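Local coordinates for ketosynthase (Streptomyces sp. MSC090213JE08, PDB 6KXD), which probably catalyses the decarboxylative condensation of a fatty acyl-ACP with malonyl-ACP to a 3-oxoacyl-ACP in a highly reducing type II polyketide synthase, at residues I107-D118 / R142-A153; R8-I18 / A235-A246. All blocks are in the same frame, centred on the assembly; numbering follows the deposited sequence.

Interaction 1. Residues I107-D118 / R142-A153; sequences ITVGTTDGESHD and RINAGRLSTVIA
Arg-142 holds Asp-118 in a side-on salt bridge with two hydrogen bonds, NE lying 2.8 Å from OD2 of Asp-118 while its NH2 stands 3.1 Å from the same residue's OD1. OD2 sits in the guanidinium plane, yet the carboxylate is turned 62° against it, and both its oxygens are met from above their own plane. With CG set between the backbone N and the carbonyl carbon (chi1 79°), the chain runs out extended to NE and reaches Asp-118 in the first turn of helix 116-129; NH1 turns to Asp-73 O. Cut back to an alanine, this position is likely to leave the buried Asp-118 carboxylate without its positive mate and to open a gap beside it. At Ile-143, CG2 backs onto CB of Asp-118, and a water takes the N-H of Glu-115 and donates to the Ile-143 carbonyl, tying the two loops together. The CB of Ala-145 rests on the methyl of Thr-111. Helix 147-156, in the N-terminal half of the thiolase fold, packs on the parallel strands 105-110 and 161-166 and belongs to the beta-alpha-beta crossover between them; the axes of 107-110 and 147-153 approach to 7.5 Å at 140°. Leu-148 splits its branches: CD1 presses on Thr-111 CB at a tight 3.4 Å, crossing that side chain at about a right angle, whereas CD2 lies 3.8 Å from Glu-115 OE1. Glu-115 bends at chi2, and its carboxylate accepts from the N-H groups of Ala-78 and Gly-79 at the start of helix 77-93. Ser-149 brings OG beside the CB and CG2 of Val-109 and bonds to Thr-165 OG1. Ile-152 meets Val-109 tip to tip, its CD1 3.4 Å from CG2 of Val-109, and CG2 of Ile-152 packs on CD1 of Ile-107. Ala-153 offers its CB to the CD1 of Ile-107, 3.8 Å away.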
# COMPACT_ATOMS: atom_id res chain seq x y z
N ILE A 107 11.82 0.14 3.18
CA ILE A 107 10.95 0.11 4.34
C ILE A 107 9.53 0.07 3.80
O ILE A 107 9.12 0.99 3.16
CB ILE A 107 11.16 1.33 5.23
CG1 ILE A 107 12.58 1.41 5.77
CG2 ILE A 107 10.11 1.37 6.33
CD1 ILE A 107 12.84 2.66 6.57
N THR A 108 8.84 -1.02 4.05
CA THR A 108 7.53 -1.21 3.47
C THR A 108 6.63 -1.74 4.58
O THR A 108 6.93 -2.78 5.18
CB THR A 108 7.65 -2.04 2.19
OG1 THR A 108 6.34 -2.29 1.68
CG2 THR A 108 8.39 -3.33 2.41
N VAL A 109 5.66 -0.88 4.91
CA VAL A 109 4.72 -1.06 5.96
C VAL A 109 3.35 -1.19 5.32
O VAL A 109 2.91 -0.32 4.61
CB VAL A 109 4.72 0.09 6.96
CG1 VAL A 109 3.69 -0.17 8.04
CG2 VAL A 109 6.09 0.29 7.59
N GLY A 110 2.68 -2.27 5.66
CA GLY A 110 1.32 -2.49 5.23
C GLY A 110 0.35 -1.82 6.17
O GLY A 110 0.62 -1.71 7.35
N THR A 111 -0.81 -1.42 5.67
CA THR A 111 -1.86 -0.92 6.53
C THR A 111 -3.23 -1.09 5.87
O THR A 111 -3.34 -1.08 4.65
CB THR A 111 -1.66 0.56 6.88
OG1 THR A 111 -2.45 0.75 8.06
CG2 THR A 111 -2.13 1.53 5.84
N THR A 112 -4.26 -1.20 6.72
CA THR A 112 -5.64 -1.19 6.21
C THR A 112 -6.20 0.22 6.33
O THR A 112 -6.72 0.77 5.40
CB THR A 112 -6.50 -2.21 6.96
OG1 THR A 112 -5.96 -3.52 6.75
CG2 THR A 112 -7.96 -2.13 6.57
N ASP A 113 -6.12 0.75 7.57
CA ASP A 113 -6.85 1.93 8.01
C ASP A 113 -5.91 3.08 8.34
O ASP A 113 -6.33 4.23 8.29
CB ASP A 113 -7.71 1.62 9.24
CG ASP A 113 -8.83 0.66 8.89
OD1 ASP A 113 -9.53 0.94 7.88
OD2 ASP A 113 -8.93 -0.37 9.57
N GLY A 114 -4.62 2.80 8.50
CA GLY A 114 -3.71 3.90 8.79
C GLY A 114 -4.20 4.67 10.00
O GLY A 114 -4.65 4.04 10.98
N GLU A 115 -4.17 6.01 9.91
CA GLU A 115 -4.58 6.87 11.04
C GLU A 115 -6.05 7.24 10.89
O GLU A 115 -6.44 8.40 10.98
CB GLU A 115 -3.70 8.11 11.09
CG GLU A 115 -2.23 7.77 11.19
CD GLU A 115 -1.71 6.91 12.33
OE1 GLU A 115 -0.45 6.83 12.43
OE2 GLU A 115 -2.53 6.30 13.11
N SER A 116 -6.89 6.23 10.61
CA SER A 116 -8.29 6.53 10.44
C SER A 116 -8.91 7.07 11.75
O SER A 116 -9.88 7.79 11.70
CB SER A 116 -9.02 5.34 9.87
OG SER A 116 -8.80 5.29 8.44
N HIS A 117 -8.33 6.71 12.89
CA HIS A 117 -8.75 7.29 14.16
C HIS A 117 -8.56 8.81 14.15
O HIS A 117 -9.44 9.53 14.57
CB HIS A 117 -8.04 6.64 15.34
CG HIS A 117 -8.41 7.28 16.63
ND1 HIS A 117 -9.71 7.23 17.14
CD2 HIS A 117 -7.67 7.99 17.51
CE1 HIS A 117 -9.74 7.87 18.29
NE2 HIS A 117 -8.51 8.38 18.52
N ASP A 118 -7.38 9.28 13.70
CA ASP A 118 -7.12 10.70 13.54
C ASP A 118 -8.13 11.33 12.60
O ASP A 118 -8.54 12.46 12.80
CB ASP A 118 -5.67 10.96 13.10
CG ASP A 118 -4.66 10.63 14.18
OD1 ASP A 118 -5.04 10.72 15.35
OD2 ASP A 118 -3.50 10.32 13.84
N ARG A 142 -0.91 14.17 9.48
CA ARG A 142 -0.37 12.89 9.71
C ARG A 142 -1.29 11.73 9.27
O ARG A 142 -0.98 10.63 9.62
CB ARG A 142 0.01 12.81 11.18
CG ARG A 142 -1.16 12.55 12.11
CD ARG A 142 -0.66 12.79 13.52
NE ARG A 142 -1.68 12.33 14.46
CZ ARG A 142 -1.70 12.66 15.74
NH1 ARG A 142 -0.88 13.60 16.18
NH2 ARG A 142 -2.53 12.04 16.55
N ILE A 143 -2.38 12.01 8.55
CA ILE A 143 -3.42 11.00 8.25
C ILE A 143 -3.07 10.17 7.01
O ILE A 143 -3.69 9.16 6.81
CB ILE A 143 -4.82 11.63 8.09
CG1 ILE A 143 -4.83 12.70 7.00
CG2 ILE A 143 -5.31 12.16 9.44
CD1 ILE A 143 -6.16 12.91 6.35
N ASN A 144 -2.08 10.57 6.23
CA ASN A 144 -1.86 9.87 4.94
C ASN A 144 -0.96 8.66 5.19
O ASN A 144 0.06 8.74 5.92
CB ASN A 144 -1.34 10.83 3.88
CG ASN A 144 -2.32 11.94 3.59
OD1 ASN A 144 -3.53 11.73 3.59
ND2 ASN A 144 -1.81 13.13 3.38
N ALA A 145 -1.32 7.54 4.58
CA ALA A 145 -0.77 6.26 4.89
C ALA A 145 0.73 6.18 4.57
O ALA A 145 1.42 5.40 5.20
CB ALA A 145 -1.53 5.19 4.11
N GLY A 146 1.21 6.99 3.64
CA GLY A 146 2.60 6.99 3.21
C GLY A 146 3.50 7.27 4.39
O GLY A 146 4.62 6.80 4.47
N ARG A 147 2.95 8.04 5.31
CA ARG A 147 3.72 8.44 6.48
C ARG A 147 4.15 7.24 7.35
O ARG A 147 5.18 7.31 7.99
CB ARG A 147 2.93 9.54 7.19
CG ARG A 147 3.56 9.96 8.50
CD ARG A 147 2.75 11.08 9.14
NE ARG A 147 2.92 12.27 8.35
CZ ARG A 147 3.51 13.37 8.75
NH1 ARG A 147 3.90 13.51 10.01
NH2 ARG A 147 3.64 14.35 7.88
N LEU A 148 3.40 6.13 7.38
CA LEU A 148 3.74 5.02 8.20
C LEU A 148 5.12 4.48 7.88
O LEU A 148 5.78 3.95 8.77
CB LEU A 148 2.74 3.88 7.99
CG LEU A 148 1.29 4.19 8.35
CD1 LEU A 148 0.45 2.94 8.18
CD2 LEU A 148 1.18 4.73 9.76
N SER A 149 5.53 4.58 6.60
CA SER A 149 6.81 4.10 6.15
C SER A 149 7.89 5.13 6.38
O SER A 149 8.95 4.78 6.86
CB SER A 149 6.72 3.68 4.67
OG SER A 149 6.19 2.38 4.65
N THR A 150 7.59 6.38 6.04
CA THR A 150 8.58 7.45 6.09
C THR A 150 8.99 7.76 7.54
O THR A 150 10.16 8.06 7.79
CB THR A 150 8.12 8.73 5.39
OG1 THR A 150 6.94 9.28 6.01
CG2 THR A 150 7.92 8.51 3.91
N VAL A 151 8.07 7.65 8.51
CA VAL A 151 8.47 7.97 9.90
C VAL A 151 9.49 6.97 10.42
O VAL A 151 10.24 7.34 11.32
CB VAL A 151 7.29 8.06 10.88
CG1 VAL A 151 6.47 9.30 10.65
CG2 VAL A 151 6.47 6.78 10.85
N ILE A 152 9.44 5.71 9.99
CA ILE A 152 10.42 4.73 10.37
C ILE A 152 11.78 5.22 9.90
O ILE A 152 12.75 5.10 10.65
CB ILE A 152 10.13 3.34 9.82
CG1 ILE A 152 8.85 2.79 10.45
CG2 ILE A 152 11.35 2.45 10.01
CD1 ILE A 152 8.34 1.56 9.82
N ALA A 153 11.83 5.70 8.65
CA ALA A 153 13.12 6.13 8.11
C ALA A 153 13.61 7.30 8.97
O ALA A 153 14.83 7.43 9.28
CB ALA A 153 13.03 6.50 6.66
O HOH W 1 -2.62 6.83 7.63
O HOH W 2 1.13 8.30 11.02

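Interaction 2. Residues R8-I18 / A235-A246; sequences RRVVLTGFGVI and AGILVLESLESA
Thr-13 and Glu-241 cross at about a right angle, and the Thr-13 hydroxyl donates to Glu-241 OE1 over 2.6 Å, arriving on the anti side and 18° out of the carboxylate plane. OG1 is aimed there by its place between the backbone N and the carbonyl carbon (chi1 54°). The other oxygen, OE2, accepts from Ser-245 OG, and Arg-249 and Arg-103 add salt bridges, which probably offsets the charge of this buried carboxylate. Thr-13 is also the extra residue of a beta bulge in the antiparallel pairing: its N-H and the carbonyl of Gly-14 both bond to Val-239. On the other face of the sheet, Leu-12 and Leu-240 lie side by side, CD2 of Leu-12 a close 3.5 Å from CD1 of Leu-240, while Leu-12 slants across Leu-238. At the far end Ser-242 CB sits over one face of the Arg-8 guanidinium; Glu-244 OE2 takes its edge in a salt bridge, 3.2 Å from NH1 of Arg-8, with the two planes 82° apart, while NH2 of Arg-8 bonds to the carbonyl of Ile-184. The leucine face, with Phe-15 and Val-10, is covered by helices 341-355 and 172-185, Ile-18 and Ile-237 face helix 77-93, and strands 255-264 and 191-198 continue the sheet on its two sides.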
# COMPACT_ATOMS: atom_id res chain seq x y z
N ARG A 8 19.34 -14.86 -5.08
CA ARG A 8 19.86 -14.49 -3.77
C ARG A 8 18.87 -14.95 -2.70
O ARG A 8 17.65 -14.83 -2.88
CB ARG A 8 20.08 -12.98 -3.63
CG ARG A 8 20.84 -12.35 -4.78
CD ARG A 8 21.64 -11.15 -4.30
NE ARG A 8 20.84 -10.27 -3.45
CZ ARG A 8 21.34 -9.35 -2.63
NH1 ARG A 8 22.54 -9.51 -2.08
NH2 ARG A 8 20.64 -8.26 -2.38
N ARG A 9 19.42 -15.46 -1.60
CA ARG A 9 18.66 -15.99 -0.49
C ARG A 9 18.47 -14.86 0.53
O ARG A 9 19.33 -14.02 0.68
CB ARG A 9 19.36 -17.19 0.14
CG ARG A 9 19.14 -18.51 -0.60
CD ARG A 9 20.02 -19.62 -0.06
NE ARG A 9 20.16 -19.62 1.40
CZ ARG A 9 19.77 -20.61 2.21
NH1 ARG A 9 18.93 -21.53 1.79
NH2 ARG A 9 20.21 -20.65 3.45
N VAL A 10 17.30 -14.84 1.16
CA VAL A 10 16.88 -13.75 2.04
C VAL A 10 16.40 -14.33 3.37
O VAL A 10 15.56 -15.24 3.36
CB VAL A 10 15.75 -12.94 1.38
CG1 VAL A 10 15.25 -11.81 2.28
CG2 VAL A 10 16.18 -12.45 0.00
N VAL A 11 16.83 -13.73 4.47
CA VAL A 11 16.64 -14.27 5.79
C VAL A 11 16.08 -13.19 6.72
O VAL A 11 16.27 -12.01 6.51
CB VAL A 11 17.96 -14.87 6.32
CG1 VAL A 11 18.28 -16.17 5.60
CG2 VAL A 11 19.12 -13.89 6.23
N LEU A 12 15.36 -13.67 7.74
CA LEU A 12 14.77 -12.86 8.75
C LEU A 12 15.73 -12.78 9.92
O LEU A 12 15.85 -13.75 10.67
CB LEU A 12 13.44 -13.47 9.21
CG LEU A 12 12.34 -13.48 8.14
CD1 LEU A 12 11.11 -14.27 8.58
CD2 LEU A 12 11.94 -12.06 7.78
N THR A 13 16.34 -11.61 10.10
CA THR A 13 17.30 -11.38 11.16
C THR A 13 16.72 -10.59 12.33
O THR A 13 17.37 -10.50 13.37
CB THR A 13 18.53 -10.67 10.59
OG1 THR A 13 18.08 -9.50 9.93
CG2 THR A 13 19.28 -11.56 9.62
N GLY A 14 15.53 -10.00 12.20
CA GLY A 14 14.96 -9.25 13.31
C GLY A 14 13.45 -9.22 13.25
O GLY A 14 12.88 -9.20 12.16
N PHE A 15 12.82 -9.28 14.42
CA PHE A 15 11.39 -9.17 14.57
C PHE A 15 11.08 -8.10 15.60
O PHE A 15 11.66 -8.08 16.69
CB PHE A 15 10.75 -10.46 15.10
CG PHE A 15 10.87 -11.68 14.22
CD1 PHE A 15 10.83 -11.57 12.84
CD2 PHE A 15 10.97 -12.95 14.78
CE1 PHE A 15 10.92 -12.70 12.04
CE2 PHE A 15 11.03 -14.07 13.97
CZ PHE A 15 11.01 -13.95 12.60
N GLY A 16 10.16 -7.22 15.23
CA GLY A 16 9.63 -6.27 16.13
C GLY A 16 8.13 -6.44 16.21
O GLY A 16 7.49 -6.52 15.17
N VAL A 17 7.59 -6.43 17.43
CA VAL A 17 6.18 -6.77 17.68
C VAL A 17 5.60 -5.84 18.75
O VAL A 17 6.13 -5.77 19.87
CB VAL A 17 6.01 -8.23 18.14
CG1 VAL A 17 4.53 -8.52 18.42
CG2 VAL A 17 6.59 -9.23 17.17
N ILE A 18 4.49 -5.19 18.40
CA ILE A 18 3.56 -4.50 19.23
C ILE A 18 2.21 -5.17 19.01
O ILE A 18 1.64 -4.99 17.95
CB ILE A 18 3.41 -3.02 18.86
CG1 ILE A 18 4.72 -2.23 18.95
CG2 ILE A 18 2.32 -2.39 19.70
CD1 ILE A 18 5.05 -1.79 20.35
N ALA A 235 1.62 -3.70 15.37
CA ALA A 235 2.57 -3.63 14.30
C ALA A 235 3.48 -4.84 14.40
O ALA A 235 3.88 -5.28 15.50
CB ALA A 235 3.33 -2.33 14.39
N GLY A 236 3.82 -5.39 13.24
CA GLY A 236 4.88 -6.29 13.13
C GLY A 236 5.84 -5.80 12.08
O GLY A 236 5.41 -5.44 10.98
N ILE A 237 7.11 -5.74 12.46
CA ILE A 237 8.16 -5.38 11.54
C ILE A 237 9.18 -6.50 11.53
O ILE A 237 9.66 -6.94 12.60
CB ILE A 237 8.78 -4.02 11.87
CG1 ILE A 237 7.73 -2.91 11.85
CG2 ILE A 237 9.91 -3.71 10.92
CD1 ILE A 237 7.21 -2.58 10.44
N LEU A 238 9.53 -6.91 10.31
CA LEU A 238 10.50 -7.92 10.08
C LEU A 238 11.72 -7.29 9.41
O LEU A 238 11.58 -6.50 8.48
CB LEU A 238 9.91 -9.01 9.19
CG LEU A 238 8.74 -9.79 9.78
CD1 LEU A 238 7.43 -9.04 9.55
CD2 LEU A 238 8.65 -11.18 9.19
N VAL A 239 12.91 -7.63 9.92
CA VAL A 239 14.13 -7.30 9.20
C VAL A 239 14.45 -8.46 8.24
O VAL A 239 14.70 -9.60 8.70
CB VAL A 239 15.32 -7.01 10.15
CG1 VAL A 239 16.55 -6.60 9.35
CG2 VAL A 239 14.96 -5.95 11.18
N LEU A 240 14.44 -8.15 6.94
CA LEU A 240 14.86 -9.02 5.90
C LEU A 240 16.25 -8.58 5.47
O LEU A 240 16.50 -7.38 5.35
CB LEU A 240 13.93 -8.94 4.69
CG LEU A 240 12.64 -9.75 4.77
CD1 LEU A 240 11.72 -9.19 5.83
CD2 LEU A 240 11.96 -9.78 3.41
N GLU A 241 17.10 -9.55 5.15
CA GLU A 241 18.49 -9.28 4.77
C GLU A 241 18.95 -10.33 3.79
O GLU A 241 18.52 -11.48 3.88
CB GLU A 241 19.40 -9.36 5.99
CG GLU A 241 19.50 -8.08 6.78
CD GLU A 241 20.58 -8.13 7.86
OE1 GLU A 241 20.21 -8.33 9.04
OE2 GLU A 241 21.78 -7.96 7.51
N SER A 242 19.82 -9.94 2.85
CA SER A 242 20.42 -10.95 1.98
C SER A 242 21.16 -11.93 2.88
O SER A 242 21.69 -11.51 3.90
CB SER A 242 21.33 -10.36 0.95
OG SER A 242 22.49 -9.84 1.56
N LEU A 243 21.12 -13.22 2.56
CA LEU A 243 21.94 -14.19 3.32
C LEU A 243 23.39 -13.69 3.42
O LEU A 243 23.98 -13.73 4.48
CB LEU A 243 21.88 -15.57 2.67
CG LEU A 243 22.71 -16.64 3.38
CD1 LEU A 243 22.27 -16.78 4.83
CD2 LEU A 243 22.62 -17.98 2.65
N GLU A 244 23.95 -13.23 2.29
CA GLU A 244 25.31 -12.70 2.23
C GLU A 244 25.55 -11.70 3.35
O GLU A 244 26.53 -11.77 4.05
CB GLU A 244 25.55 -11.92 0.94
CG GLU A 244 25.98 -12.73 -0.25
CD GLU A 244 25.96 -11.90 -1.52
OE1 GLU A 244 27.03 -11.38 -1.90
OE2 GLU A 244 24.85 -11.73 -2.10
N SER A 245 24.64 -10.71 3.45
CA SER A 245 24.76 -9.58 4.35
C SER A 245 24.58 -10.02 5.81
O SER A 245 25.17 -9.46 6.71
CB SER A 245 23.75 -8.53 4.00
OG SER A 245 23.64 -7.60 5.06
N ALA A 246 23.68 -10.96 6.05
CA ALA A 246 23.43 -11.50 7.38
C ALA A 246 24.67 -12.28 7.87
O ALA A 246 25.21 -11.99 8.94
CB ALA A 246 22.21 -12.38 7.34

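Both contacts belong to one mixed sheet, in which strand 191-198 lies between strand 105-110 of interaction 1 and strand 234-242 of interaction 2. Their centres are about 20 Å apart, but they meet where Val-109 CG2 comes within 4.2 Å of Ile-237 CD1. Along the chain interaction 1 is nested inside the loop that interaction 2 closes. Helix 77-93 packs against both, receiving Leu-148 and Ile-152 as well as Ile-18 and Ile-237. Only interaction 1 reaches the partner subunit, where Arg-147 pairs with Asp-363 of that chain. In this family the nucleophilic cysteine heads a buried helix, probably 172-185 here; Thr-112 touches Ala-169 just before it, and Val-10 and Leu-240 pack on its later turns.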